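Local coordinates for regulator of Ty1 transposition protein 107 (Saccharomyces cerevisiae, PDB 3T7K), which binds phosphorylated histone H2A through its C-terminal tandem BRCT repeats during DNA damage repair, at residues Lys24-Gly29 with Asp52-Thr57; Cys62-Lys67 with Glu90-Leu95; Glu137-Arg142 with Val241-Lys246; Lys162-Glu167 with Glu234-Leu239; Val171-Ser174 with Glu180-Ile183. All coordinates share one frame; numbering follows the deposited sequence.

Interaction 1: residues Lys24-Gly29 with Asp52-Thr57; sequences KAVCTG and DNIKET
Val26, on strand 23-27, meets Ile54 and the backbone of Asn53 where the first BRCT fold carries its parallel sheet past a loop. This loop follows strand 48-50 and leads to strand 62-64. The contact is apolar, and no hydrogen bond joins the two segments. With Val26 CG1 anti to the carbonyl carbon (chi1 -60°), both methyls face the same methylene. CG1 of Val26 lies 3.8 Å from Ile54 CG1, and the other branch, Val26 CG2, lies 4.1 Å from it. The side chains cross at about a right angle, and Ile54 CG1 rests on the fork of the two valine methyls. Leu60 touches both residues, and Lys73 and Lys76 of helix 72-77 add contacts to Val26 and Ile54 respectively.

Polar bonds lie around this patch. Lys73 NZ bonds to Asp52 O and weakly to Cys27 O, so one lysine bridges the two segments. Just past the strand, Thr28 OG1 and Gly29 N hydrogen-bond to a modified side chain of the bound peptide, consistent with the phosphorylated residue of histone H2A. The apolar patch thus sits beside the peptide site. Across the contact, the nearest polar atom to Val26 CG1 is Asn53 O, at 4.1 Å.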
# COMPACT_ATOMS: atom_id res chain seq x y z
N LYS C 24 -9.16 -8.19 7.27
CA LYS C 24 -8.45 -7.44 8.30
C LYS C 24 -9.47 -6.42 8.82
O LYS C 24 -9.70 -5.40 8.19
CB LYS C 24 -7.20 -6.75 7.71
CG LYS C 24 -6.11 -7.73 7.24
CD LYS C 24 -5.21 -7.09 6.19
CE LYS C 24 -5.99 -6.76 4.91
NZ LYS C 24 -5.25 -5.84 3.96
N ALA C 25 -10.09 -6.73 9.95
CA ALA C 25 -11.25 -5.98 10.41
C ALA C 25 -11.03 -5.22 11.73
O ALA C 25 -10.06 -5.48 12.47
CB ALA C 25 -12.45 -6.89 10.55
N VAL C 26 -11.93 -4.28 12.01
CA VAL C 26 -12.15 -3.83 13.36
C VAL C 26 -13.63 -4.05 13.59
O VAL C 26 -14.38 -4.12 12.63
CB VAL C 26 -11.73 -2.35 13.58
CG1 VAL C 26 -10.25 -2.18 13.27
CG2 VAL C 26 -12.56 -1.42 12.71
N CYS C 27 -14.05 -4.22 14.84
CA CYS C 27 -15.46 -4.25 15.17
C CYS C 27 -15.80 -2.94 15.86
O CYS C 27 -14.96 -2.39 16.57
CB CYS C 27 -15.76 -5.37 16.14
SG CYS C 27 -15.22 -6.96 15.52
N THR C 28 -17.02 -2.47 15.64
CA THR C 28 -17.53 -1.29 16.32
C THR C 28 -18.97 -1.62 16.64
O THR C 28 -19.66 -2.23 15.81
CB THR C 28 -17.39 -0.02 15.44
OG1 THR C 28 -17.79 1.15 16.17
CG2 THR C 28 -18.23 -0.14 14.17
N GLY C 29 -19.43 -1.30 17.85
CA GLY C 29 -20.75 -1.71 18.26
C GLY C 29 -20.83 -3.23 18.45
O GLY C 29 -21.92 -3.81 18.43
N ASP C 52 -7.58 -4.15 17.39
CA ASP C 52 -8.24 -3.41 18.46
C ASP C 52 -8.57 -2.00 17.99
O ASP C 52 -9.66 -1.49 18.21
CB ASP C 52 -7.33 -3.37 19.70
OD1 ASP C 52 -6.72 -5.64 19.25
OD2 ASP C 52 -6.56 -4.94 21.32
N ASN C 53 -7.60 -1.37 17.34
CA ASN C 53 -7.74 -0.01 16.88
C ASN C 53 -7.32 0.07 15.42
O ASN C 53 -6.70 -0.86 14.91
CB ASN C 53 -6.85 0.91 17.71
CG ASN C 53 -7.07 0.74 19.20
OD1 ASN C 53 -6.22 0.21 19.91
ND2 ASN C 53 -8.23 1.19 19.68
N ILE C 54 -7.66 1.17 14.76
CA ILE C 54 -7.33 1.34 13.35
C ILE C 54 -5.94 1.95 13.16
O ILE C 54 -5.68 3.07 13.59
CB ILE C 54 -8.36 2.23 12.63
CG1 ILE C 54 -9.75 1.58 12.68
CG2 ILE C 54 -7.95 2.48 11.18
CD1 ILE C 54 -10.86 2.40 12.02
N LYS C 55 -5.05 1.21 12.51
CA LYS C 55 -3.73 1.72 12.20
C LYS C 55 -3.50 1.71 10.69
O LYS C 55 -3.62 0.68 10.03
CB LYS C 55 -2.66 0.90 12.92
CG LYS C 55 -1.25 1.47 12.78
CD LYS C 55 -0.25 0.39 12.42
CE LYS C 55 1.16 0.82 12.78
NZ LYS C 55 1.27 1.13 14.23
N GLU C 56 -3.16 2.88 10.14
CA GLU C 56 -3.11 3.05 8.69
C GLU C 56 -2.26 2.01 7.98
O GLU C 56 -2.48 1.71 6.81
CB GLU C 56 -2.62 4.45 8.32
CG GLU C 56 -3.68 5.54 8.41
CD GLU C 56 -3.40 6.70 7.47
OE1 GLU C 56 -2.51 7.52 7.78
OE2 GLU C 56 -4.07 6.78 6.41
N THR C 57 -1.27 1.45 8.67
CA THR C 57 -0.36 0.54 7.97
C THR C 57 -0.70 -0.93 8.15
O THR C 57 0.09 -1.80 7.78
CB THR C 57 1.13 0.83 8.31
OG1 THR C 57 1.34 0.70 9.72
CG2 THR C 57 1.51 2.24 7.88

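Interaction 2: residues Cys62-Lys67 with Glu90-Leu95; sequences CIFAPK and EFIIDL
In the first BRCT fold, the helix after the last strand of the parallel sheet packs on one side of that sheet. Here Phe64 of strand 62-64 meets Phe91 and Ile92 of helix 90-99. All three side chains are buried.

The Phe64 ring is the centre of the contact. Ile92 comes over one of its faces. Ile92 CG1 stands 3.9 Å from the ring centroid and 24° off the normal, a CH-pi contact displaced toward the rim. Its closest ring atom is Phe64 CE1, at 3.6 Å. Ile92 CD1 lies equally near the ring, 3.6 Å from Phe64 CZ. The second torsion of Ile92 (chi2 -75°) folds CD1 back, which lets both carbons lie along the same side of the ring. The opposite face of Phe64 is met by Cys62 SG of the same strand, 3.9 Å above the plane. The ring is therefore held between a sulfur and an aliphatic chain.

Phe91 approaches differently. Its CD2 comes to the edge of the Phe64 ring, 3.7 Å from Phe64 CE1. The ring planes are about 23° apart and displaced to the side, without stacking. Phe91 also stacks edge-to-face with Tyr21 and reaches Ile48 of strand 48-50. Phe64 in turn touches Ala25, Cys27 and Leu87 of the neighbouring strands.

No hydrogen bond crosses between the segments. Shape and dispersion forces hold strand and helix together, with weak CH-pi attraction added. The contact therefore rests on close packing of buried carbon against one face and one edge of the Phe64 ring.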
# COMPACT_ATOMS: atom_id res chain seq x y z
N CYS C 62 -12.08 -4.31 6.29
CA CYS C 62 -13.37 -4.80 6.74
C CYS C 62 -13.82 -4.14 8.02
O CYS C 62 -13.02 -3.76 8.87
CB CYS C 62 -13.27 -6.32 6.94
SG CYS C 62 -14.78 -7.12 7.52
N ILE C 63 -15.13 -4.02 8.19
CA ILE C 63 -15.68 -3.55 9.45
C ILE C 63 -16.86 -4.41 9.82
O ILE C 63 -17.70 -4.70 8.99
CB ILE C 63 -16.13 -2.07 9.37
CG1 ILE C 63 -16.88 -1.68 10.64
CG2 ILE C 63 -17.04 -1.83 8.18
CD1 ILE C 63 -16.15 -0.64 11.45
N PHE C 64 -16.89 -4.85 11.07
CA PHE C 64 -18.04 -5.55 11.62
C PHE C 64 -18.85 -4.59 12.47
O PHE C 64 -18.31 -3.96 13.37
CB PHE C 64 -17.60 -6.73 12.48
CG PHE C 64 -16.94 -7.85 11.69
CD1 PHE C 64 -17.71 -8.74 10.96
CD2 PHE C 64 -15.57 -7.99 11.69
CE1 PHE C 64 -17.10 -9.76 10.23
CE2 PHE C 64 -14.96 -9.00 10.96
CZ PHE C 64 -15.73 -9.88 10.23
N ALA C 65 -20.14 -4.48 12.17
CA ALA C 65 -21.03 -3.60 12.91
C ALA C 65 -22.45 -4.06 12.68
O ALA C 65 -22.79 -4.51 11.59
CB ALA C 65 -20.86 -2.13 12.46
N PRO C 66 -23.30 -3.95 13.71
CA PRO C 66 -24.72 -4.30 13.61
C PRO C 66 -25.48 -3.40 12.65
O PRO C 66 -26.46 -3.85 12.06
CB PRO C 66 -25.23 -4.12 15.05
CG PRO C 66 -24.20 -3.26 15.71
CD PRO C 66 -22.89 -3.62 15.08
N LYS C 67 -25.02 -2.16 12.47
CA LYS C 67 -25.68 -1.21 11.57
C LYS C 67 -24.77 -0.01 11.33
O LYS C 67 -23.75 0.16 11.99
CB LYS C 67 -27.01 -0.72 12.16
CG LYS C 67 -26.87 -0.05 13.53
CD LYS C 67 -28.21 0.44 14.08
CE LYS C 67 -28.74 1.64 13.31
NZ LYS C 67 -29.83 2.35 14.05
N GLU C 90 -23.17 -11.11 12.83
CA GLU C 90 -23.74 -12.43 12.60
C GLU C 90 -22.82 -13.32 11.73
O GLU C 90 -22.87 -14.55 11.81
CB GLU C 90 -25.12 -12.29 11.94
CG GLU C 90 -26.27 -12.00 12.90
CD GLU C 90 -26.37 -10.53 13.34
OE1 GLU C 90 -25.40 -9.76 13.15
OE2 GLU C 90 -27.43 -10.16 13.90
N PHE C 91 -22.00 -12.69 10.89
CA PHE C 91 -21.03 -13.43 10.09
C PHE C 91 -20.11 -14.26 10.98
O PHE C 91 -20.03 -15.48 10.85
CB PHE C 91 -20.19 -12.51 9.22
CG PHE C 91 -19.04 -13.21 8.54
CD1 PHE C 91 -19.23 -13.90 7.35
CD2 PHE C 91 -17.77 -13.18 9.09
CE1 PHE C 91 -18.17 -14.55 6.73
CE2 PHE C 91 -16.71 -13.82 8.48
CZ PHE C 91 -16.91 -14.52 7.30
N ILE C 92 -19.40 -13.57 11.87
CA ILE C 92 -18.49 -14.22 12.80
C ILE C 92 -19.25 -15.20 13.69
O ILE C 92 -18.74 -16.27 14.06
CB ILE C 92 -17.77 -13.19 13.68
CG1 ILE C 92 -16.94 -12.24 12.82
CG2 ILE C 92 -16.89 -13.88 14.69
CD1 ILE C 92 -15.68 -12.86 12.29
N ILE C 93 -20.48 -14.84 14.05
CA ILE C 93 -21.27 -15.68 14.93
C ILE C 93 -21.61 -16.99 14.21
O ILE C 93 -21.31 -18.07 14.69
CB ILE C 93 -22.54 -14.96 15.44
CG1 ILE C 93 -22.16 -13.84 16.42
CG2 ILE C 93 -23.47 -15.93 16.14
CD1 ILE C 93 -23.35 -13.07 16.94
N ASP C 94 -22.24 -16.88 13.04
CA ASP C 94 -22.58 -18.06 12.25
C ASP C 94 -21.36 -18.90 11.93
O ASP C 94 -21.42 -20.13 11.94
CB ASP C 94 -23.27 -17.65 10.95
CG ASP C 94 -24.64 -17.08 11.19
OD1 ASP C 94 -25.10 -17.14 12.36
OD2 ASP C 94 -25.27 -16.58 10.23
N LEU C 95 -20.26 -18.22 11.66
CA LEU C 95 -19.00 -18.86 11.33
C LEU C 95 -18.54 -19.76 12.47
O LEU C 95 -18.32 -20.96 12.29
CB LEU C 95 -17.94 -17.82 11.02
CG LEU C 95 -16.58 -18.35 10.56
CD1 LEU C 95 -16.76 -19.48 9.54
CD2 LEU C 95 -15.75 -17.21 9.99

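Interaction 3: residues Glu137-Arg142 with Val241-Lys246; sequences ERANIR and VDFTSK
Ala139 and Val241 press together more tightly than carbon atoms usually do. Ala139 CB is 3.5 Å from Val241 CG2, and it sits close to Val241 CB as well. Val241 CG1 is anti to the backbone N (chi1 166°), which leaves CG2 beside that N, where it meets the alanine methyl. Val241 CG1 also touches Ala139 CB, at 4.0 Å, and lies 3.4 Å above the plane of the Phe243 ring, over its centre.

The Phe243 ring points its edge across the contact. Ala139 O lies near the ring plane, 3.6 Å from Phe243 CZ. Phe243 CE2 also touches Ala139 CB at 3.9 Å. Beside it, Ile141 CD1 reaches the same edge, 4.1 Å from Phe243 CZ, and the two side chains run past each other in opposite directions.

Within the second BRCT fold, this joins the end of helix 135-138 to the loop between helix 229-237 and strand 249-253. The helix ends in a Schellman motif, with Asn140 at positive phi. Asn140 ND2 hydrogen-bonds to Asn16 O of the second subunit.

The loop has its own brace. Asp242 to Ser245 form a type I turn. Asp242 OD1 accepts from Thr244 N, an Asx turn, with the donor well above the carboxylate plane. The same oxygen accepts from Thr244 OG1 at 2.8 Å, on the syn side.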
# COMPACT_ATOMS: atom_id res chain seq x y z
N GLU C 137 -10.78 15.88 0.54
CA GLU C 137 -9.76 16.23 -0.41
C GLU C 137 -10.40 16.51 -1.76
O GLU C 137 -10.08 17.51 -2.41
CB GLU C 137 -8.73 15.11 -0.50
CG GLU C 137 -7.81 15.25 -1.66
CD GLU C 137 -6.84 14.11 -1.78
OE1 GLU C 137 -7.01 13.07 -1.08
OE2 GLU C 137 -5.90 14.26 -2.57
N ARG C 138 -11.31 15.62 -2.18
CA ARG C 138 -12.13 15.84 -3.38
C ARG C 138 -12.90 17.15 -3.34
O ARG C 138 -13.20 17.72 -4.39
CB ARG C 138 -13.18 14.74 -3.53
CG ARG C 138 -12.68 13.48 -4.11
CD ARG C 138 -13.81 12.63 -4.69
NE ARG C 138 -14.64 11.96 -3.70
CZ ARG C 138 -14.24 10.98 -2.90
NH1 ARG C 138 -12.98 10.56 -2.93
NH2 ARG C 138 -15.10 10.41 -2.06
N ALA C 139 -13.30 17.58 -2.15
CA ALA C 139 -14.16 18.75 -2.01
C ALA C 139 -13.37 20.04 -1.87
O ALA C 139 -13.95 21.11 -1.67
CB ALA C 139 -15.09 18.58 -0.81
N ASN C 140 -12.05 19.92 -1.94
CA ASN C 140 -11.18 21.07 -1.72
C ASN C 140 -11.37 21.69 -0.35
O ASN C 140 -11.30 22.90 -0.20
CB ASN C 140 -11.40 22.12 -2.80
CG ASN C 140 -10.74 21.75 -4.09
OD1 ASN C 140 -9.63 21.23 -4.10
ND2 ASN C 140 -11.42 22.00 -5.20
N ILE C 141 -11.61 20.84 0.64
CA ILE C 141 -11.60 21.24 2.02
C ILE C 141 -10.31 20.65 2.61
O ILE C 141 -10.23 19.45 2.88
CB ILE C 141 -12.81 20.68 2.78
CG1 ILE C 141 -14.14 21.10 2.12
CG2 ILE C 141 -12.78 21.12 4.24
CD1 ILE C 141 -14.38 22.57 2.10
N ARG C 142 -9.29 21.49 2.78
CA ARG C 142 -7.98 21.00 3.20
C ARG C 142 -7.62 21.42 4.63
O ARG C 142 -7.20 20.58 5.43
CB ARG C 142 -6.90 21.46 2.20
CG ARG C 142 -5.50 20.90 2.50
CD ARG C 142 -4.55 21.12 1.33
NE ARG C 142 -4.92 20.32 0.16
NH1 ARG C 142 -3.01 20.83 -1.01
NH2 ARG C 142 -4.59 19.44 -1.94
N VAL C 241 -19.08 15.31 -0.67
CA VAL C 241 -19.52 16.60 -0.17
C VAL C 241 -20.50 17.19 -1.16
O VAL C 241 -20.14 17.50 -2.29
CB VAL C 241 -18.35 17.58 0.03
CG1 VAL C 241 -18.88 18.99 0.23
CG2 VAL C 241 -17.52 17.15 1.21
N ASP C 242 -21.75 17.33 -0.75
CA ASP C 242 -22.74 17.93 -1.63
C ASP C 242 -22.88 19.42 -1.30
O ASP C 242 -23.45 19.78 -0.27
CB ASP C 242 -24.08 17.23 -1.47
CG ASP C 242 -25.19 17.88 -2.27
OD1 ASP C 242 -24.89 18.56 -3.29
OD2 ASP C 242 -26.36 17.71 -1.86
N PHE C 243 -22.35 20.27 -2.17
CA PHE C 243 -22.31 21.70 -1.90
C PHE C 243 -23.63 22.39 -2.21
O PHE C 243 -23.79 23.58 -1.93
CB PHE C 243 -21.17 22.36 -2.67
CG PHE C 243 -19.83 22.23 -1.99
CD1 PHE C 243 -19.58 22.85 -0.77
CD2 PHE C 243 -18.81 21.48 -2.57
CE1 PHE C 243 -18.35 22.74 -0.15
CE2 PHE C 243 -17.57 21.36 -1.96
CZ PHE C 243 -17.34 22.00 -0.75
N THR C 244 -24.58 21.66 -2.79
CA THR C 244 -25.88 22.23 -3.10
C THR C 244 -26.84 21.98 -1.95
O THR C 244 -27.97 22.47 -1.95
CB THR C 244 -26.50 21.65 -4.40
OG1 THR C 244 -26.89 20.29 -4.17
CG2 THR C 244 -25.51 21.71 -5.56
N SER C 245 -26.39 21.21 -0.97
CA SER C 245 -27.19 20.88 0.20
C SER C 245 -27.11 21.99 1.24
O SER C 245 -26.03 22.49 1.51
CB SER C 245 -26.70 19.56 0.79
OG SER C 245 -27.18 19.38 2.12
N LYS C 246 -28.25 22.38 1.80
CA LYS C 246 -28.27 23.43 2.82
C LYS C 246 -28.41 22.82 4.20
O LYS C 246 -28.31 23.51 5.22
CB LYS C 246 -29.37 24.47 2.57
CG LYS C 246 -29.14 25.30 1.31
CD LYS C 246 -27.65 25.57 1.09
CE LYS C 246 -27.37 26.10 -0.31
NZ LYS C 246 -27.82 27.51 -0.52

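Interaction 4: residues Lys162-Glu167 with Glu234-Leu239; sequences KAHGIE and ESIFHL
The imidazole of His164 lies with one face against Ile236. Ile236 CG1 sits 4.0 Å from the ring centroid and only 7° off the normal, so the CH-pi contact is almost straight above the ring centre. The isoleucine lies along this one face. Ile236 CG2 is at one end of the ring, 3.4 Å from His164 NE2 and 3.5 Å from His164 CE1. Ile236 CD1 lies over the CD2 end, 3.9 Å from His164 CD2. With chi1 at -68°, Ile236 CG1 is anti to the carbonyl carbon and comes over the ring centre, while CG2, anti to the backbone N, reaches the NE2 end.

Leu239 approaches the histidine at about a right angle. Its CD2 comes 4.1 Å from His164 CE1. Leu239 follows the helix end in a Schellman motif, and Gly165 holds the matching place after helix 154-163. Both helices therefore finish beside this contact.

The polar end of the ring also has a partner. His164 NE2 hydrogen-bonds to Leu75 O of helix 72-77, in the first BRCT repeat of the tandem pair. That bond would hold the rotation of the ring, with its face against Ile236. Leu75 also touches Ile236 and Phe237.

Helix 72-77 of the first repeat thus packs against the ends of helices 154-163 and 229-237 of the second. This three-helix interface is characteristic of tandem BRCT repeats joined head to tail.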
# COMPACT_ATOMS: atom_id res chain seq x y z
N LYS C 162 -9.13 13.95 9.61
CA LYS C 162 -7.85 13.82 8.95
C LYS C 162 -7.82 12.49 8.20
O LYS C 162 -7.21 12.37 7.13
CB LYS C 162 -6.70 13.93 9.95
CG LYS C 162 -6.46 15.35 10.43
CD LYS C 162 -5.37 15.40 11.50
CE LYS C 162 -5.91 15.02 12.87
NZ LYS C 162 -4.86 15.14 13.94
N ALA C 163 -8.51 11.48 8.74
CA ALA C 163 -8.57 10.19 8.04
C ALA C 163 -9.24 10.39 6.70
O ALA C 163 -9.04 9.61 5.78
CB ALA C 163 -9.32 9.14 8.87
N HIS C 164 -10.02 11.47 6.57
CA HIS C 164 -10.81 11.67 5.37
C HIS C 164 -10.31 12.84 4.51
O HIS C 164 -11.07 13.44 3.74
CB HIS C 164 -12.31 11.82 5.70
CG HIS C 164 -13.02 10.52 5.95
ND1 HIS C 164 -13.52 9.74 4.92
CD2 HIS C 164 -13.32 9.87 7.09
CE1 HIS C 164 -14.09 8.67 5.43
NE2 HIS C 164 -13.99 8.72 6.75
N GLY C 165 -9.02 13.15 4.64
CA GLY C 165 -8.37 14.02 3.70
C GLY C 165 -8.12 15.45 4.17
O GLY C 165 -7.56 16.25 3.43
N ILE C 166 -8.54 15.77 5.38
CA ILE C 166 -8.21 17.07 5.96
C ILE C 166 -6.77 17.08 6.54
O ILE C 166 -6.42 16.25 7.38
CB ILE C 166 -9.26 17.47 7.02
CG1 ILE C 166 -10.64 17.52 6.35
CG2 ILE C 166 -8.90 18.80 7.69
CD1 ILE C 166 -11.69 18.35 7.09
N GLU C 167 -5.94 18.00 6.07
CA GLU C 167 -4.54 18.02 6.48
C GLU C 167 -4.26 18.84 7.74
O GLU C 167 -3.44 18.46 8.57
CB GLU C 167 -3.66 18.50 5.32
CG GLU C 167 -3.28 17.37 4.37
CD GLU C 167 -3.32 17.79 2.91
OE1 GLU C 167 -2.91 18.93 2.60
OE2 GLU C 167 -3.76 16.97 2.07
N GLU C 234 -22.55 13.42 7.38
CA GLU C 234 -23.32 13.08 6.20
C GLU C 234 -22.43 12.95 4.97
O GLU C 234 -22.64 12.05 4.16
CB GLU C 234 -24.43 14.10 5.92
CG GLU C 234 -25.59 14.02 6.90
OE1 GLU C 234 -26.58 12.05 5.99
OE2 GLU C 234 -26.13 12.08 8.15
N SER C 235 -21.45 13.85 4.82
CA SER C 235 -20.52 13.76 3.70
C SER C 235 -19.76 12.42 3.74
O SER C 235 -19.55 11.80 2.71
CB SER C 235 -19.52 14.91 3.71
OG SER C 235 -20.18 16.16 3.73
N ILE C 236 -19.36 11.99 4.93
CA ILE C 236 -18.60 10.76 5.06
C ILE C 236 -19.47 9.55 4.72
O ILE C 236 -19.05 8.69 3.96
CB ILE C 236 -17.98 10.62 6.45
CG1 ILE C 236 -16.89 11.68 6.63
CG2 ILE C 236 -17.37 9.23 6.65
CD1 ILE C 236 -16.52 11.93 8.08
N PHE C 237 -20.69 9.51 5.25
CA PHE C 237 -21.62 8.42 4.95
C PHE C 237 -21.94 8.31 3.48
O PHE C 237 -22.25 7.23 2.99
CB PHE C 237 -22.93 8.59 5.71
CG PHE C 237 -22.82 8.28 7.16
CD1 PHE C 237 -21.77 7.53 7.64
CD2 PHE C 237 -23.77 8.75 8.05
CE1 PHE C 237 -21.66 7.25 8.98
CE2 PHE C 237 -23.67 8.47 9.39
CZ PHE C 237 -22.61 7.72 9.86
N HIS C 238 -21.90 9.44 2.77
CA HIS C 238 -22.15 9.46 1.34
C HIS C 238 -20.85 9.44 0.55
O HIS C 238 -20.87 9.42 -0.68
CB HIS C 238 -22.93 10.72 0.96
CG HIS C 238 -24.35 10.73 1.44
ND1 HIS C 238 -24.99 11.87 1.85
CD2 HIS C 238 -25.25 9.72 1.58
CE1 HIS C 238 -26.23 11.58 2.22
NE2 HIS C 238 -26.41 10.28 2.06
N LEU C 239 -19.72 9.48 1.25
CA LEU C 239 -18.42 9.71 0.60
C LEU C 239 -18.51 10.78 -0.50
O LEU C 239 -17.88 10.68 -1.55
CB LEU C 239 -17.83 8.41 0.05
CG LEU C 239 -17.31 7.51 1.17
CD1 LEU C 239 -16.57 6.29 0.61
CD2 LEU C 239 -16.40 8.32 2.06

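Interaction 5: residues Val171-Ser174 with Glu180-Ile183; sequences VLRS and EDII
Leu172, at the end of strand 168-172, packs on Asp181 and Ile182 of the chain that turns back beside it. The strand is an outer one in the sheet of the second BRCT fold. The returning segment lies in the connection to strand 198-201.

Leu172 spreads its two methyls over different partners. Leu172 CD2 lies 3.7 Å from Asp181 O and 3.8 Å from Asp181 CB. Leu172 CD1 faces Ile182 CG1 at 4.2 Å. Phe211 of helix 205-218 touches both Leu172 and Ile182, so this apolar part joins the helix packing. Asp181 O also accepts a hydrogen bond from Asn170 ND2.

Arg173 comes next and carries the charged part. Its CG lies between the backbone N and the carbonyl carbon (chi1 50°), and the chain bends at chi2 (-124°). The guanidinium thereby folds back toward Asp181. The guanidinium and carboxylate planes are 52° apart, so the groups do not meet as a flat pair. One nitrogen, Arg173 NH2, makes the salt bridge, 2.9 Å from Asp181 OD2. Asp181 OD2 also accepts from Thr178 N, which anchors the carboxylate. Asp181 OD1 lies in the plane at the guanidinium edge, 3.3 Å from Arg173 NH2.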
# COMPACT_ATOMS: atom_id res chain seq x y z
N VAL C 171 -7.69 24.25 16.03
CA VAL C 171 -8.71 24.37 17.06
C VAL C 171 -8.85 25.79 17.61
O VAL C 171 -7.86 26.44 17.96
CB VAL C 171 -8.44 23.40 18.22
CG1 VAL C 171 -9.54 23.52 19.26
CG2 VAL C 171 -8.36 21.98 17.67
N LEU C 172 -10.09 26.27 17.68
CA LEU C 172 -10.35 27.63 18.11
C LEU C 172 -11.05 27.62 19.45
O LEU C 172 -12.13 27.06 19.59
CB LEU C 172 -11.22 28.35 17.08
CG LEU C 172 -10.61 28.70 15.73
CD1 LEU C 172 -11.66 29.31 14.82
CD2 LEU C 172 -9.43 29.64 15.90
N ARG C 173 -10.43 28.23 20.45
CA ARG C 173 -11.16 28.50 21.68
C ARG C 173 -12.14 29.60 21.31
O ARG C 173 -11.76 30.75 21.12
CB ARG C 173 -10.21 28.94 22.80
CG ARG C 173 -9.25 30.04 22.41
CD ARG C 173 -7.81 29.63 22.63
NE ARG C 173 -6.89 30.66 22.16
CZ ARG C 173 -6.64 30.90 20.88
NH1 ARG C 173 -7.24 30.17 19.94
NH2 ARG C 173 -5.78 31.85 20.54
N SER C 174 -13.41 29.22 21.14
CA SER C 174 -14.41 30.12 20.58
C SER C 174 -14.46 31.46 21.29
O SER C 174 -14.35 32.52 20.68
CB SER C 174 -15.78 29.45 20.60
OG SER C 174 -16.79 30.39 20.95
N GLU C 180 -6.77 36.58 13.86
CA GLU C 180 -5.43 36.08 13.55
C GLU C 180 -5.28 34.58 13.84
O GLU C 180 -4.42 33.92 13.25
CB GLU C 180 -4.35 36.90 14.26
CG GLU C 180 -4.17 38.32 13.70
CD GLU C 180 -5.07 39.37 14.37
OE1 GLU C 180 -5.98 38.99 15.13
OE2 GLU C 180 -4.84 40.58 14.14
N ASP C 181 -6.11 34.05 14.73
CA ASP C 181 -6.10 32.61 15.04
C ASP C 181 -6.72 31.76 13.95
O ASP C 181 -6.49 30.56 13.89
CB ASP C 181 -6.84 32.34 16.36
CG ASP C 181 -6.19 33.02 17.55
OD1 ASP C 181 -4.94 33.08 17.58
OD2 ASP C 181 -6.93 33.50 18.44
N ILE C 182 -7.53 32.37 13.09
CA ILE C 182 -8.21 31.61 12.05
C ILE C 182 -7.30 31.33 10.88
O ILE C 182 -6.74 32.24 10.28
CB ILE C 182 -9.45 32.36 11.55
CG1 ILE C 182 -10.33 32.74 12.74
CG2 ILE C 182 -10.21 31.50 10.56
CD1 ILE C 182 -11.57 33.49 12.33
N ILE C 183 -7.16 30.05 10.54
CA ILE C 183 -6.37 29.66 9.37
C ILE C 183 -7.24 29.53 8.12
O ILE C 183 -8.39 29.12 8.19
CB ILE C 183 -5.58 28.36 9.62
CG1 ILE C 183 -6.49 27.14 9.59
CG2 ILE C 183 -4.87 28.43 10.97
CD1 ILE C 183 -5.73 25.81 9.62

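From the N terminus, interaction 1 closes the first loop, spanning helix 37-45 and strand 48-50. Interaction 2 then closes a loop through helix 72-77 and strand 85-87. The two touch, because strands 23-27 and 62-64 are sheet neighbours. Both belong to the first BRCT repeat. Interaction 3 opens the second repeat and closes the longest loop of the five contacts, with 98 residues between its segments. Interaction 4 lies within that loop, and interaction 5 within the loop of interaction 4. Interactions 3 and 4 touch, while interaction 5 stands about 21 Å from each, centre to centre. Interactions 1 and 4 come within about 6 Å at their nearest atoms, with helix 72-77 reaching both.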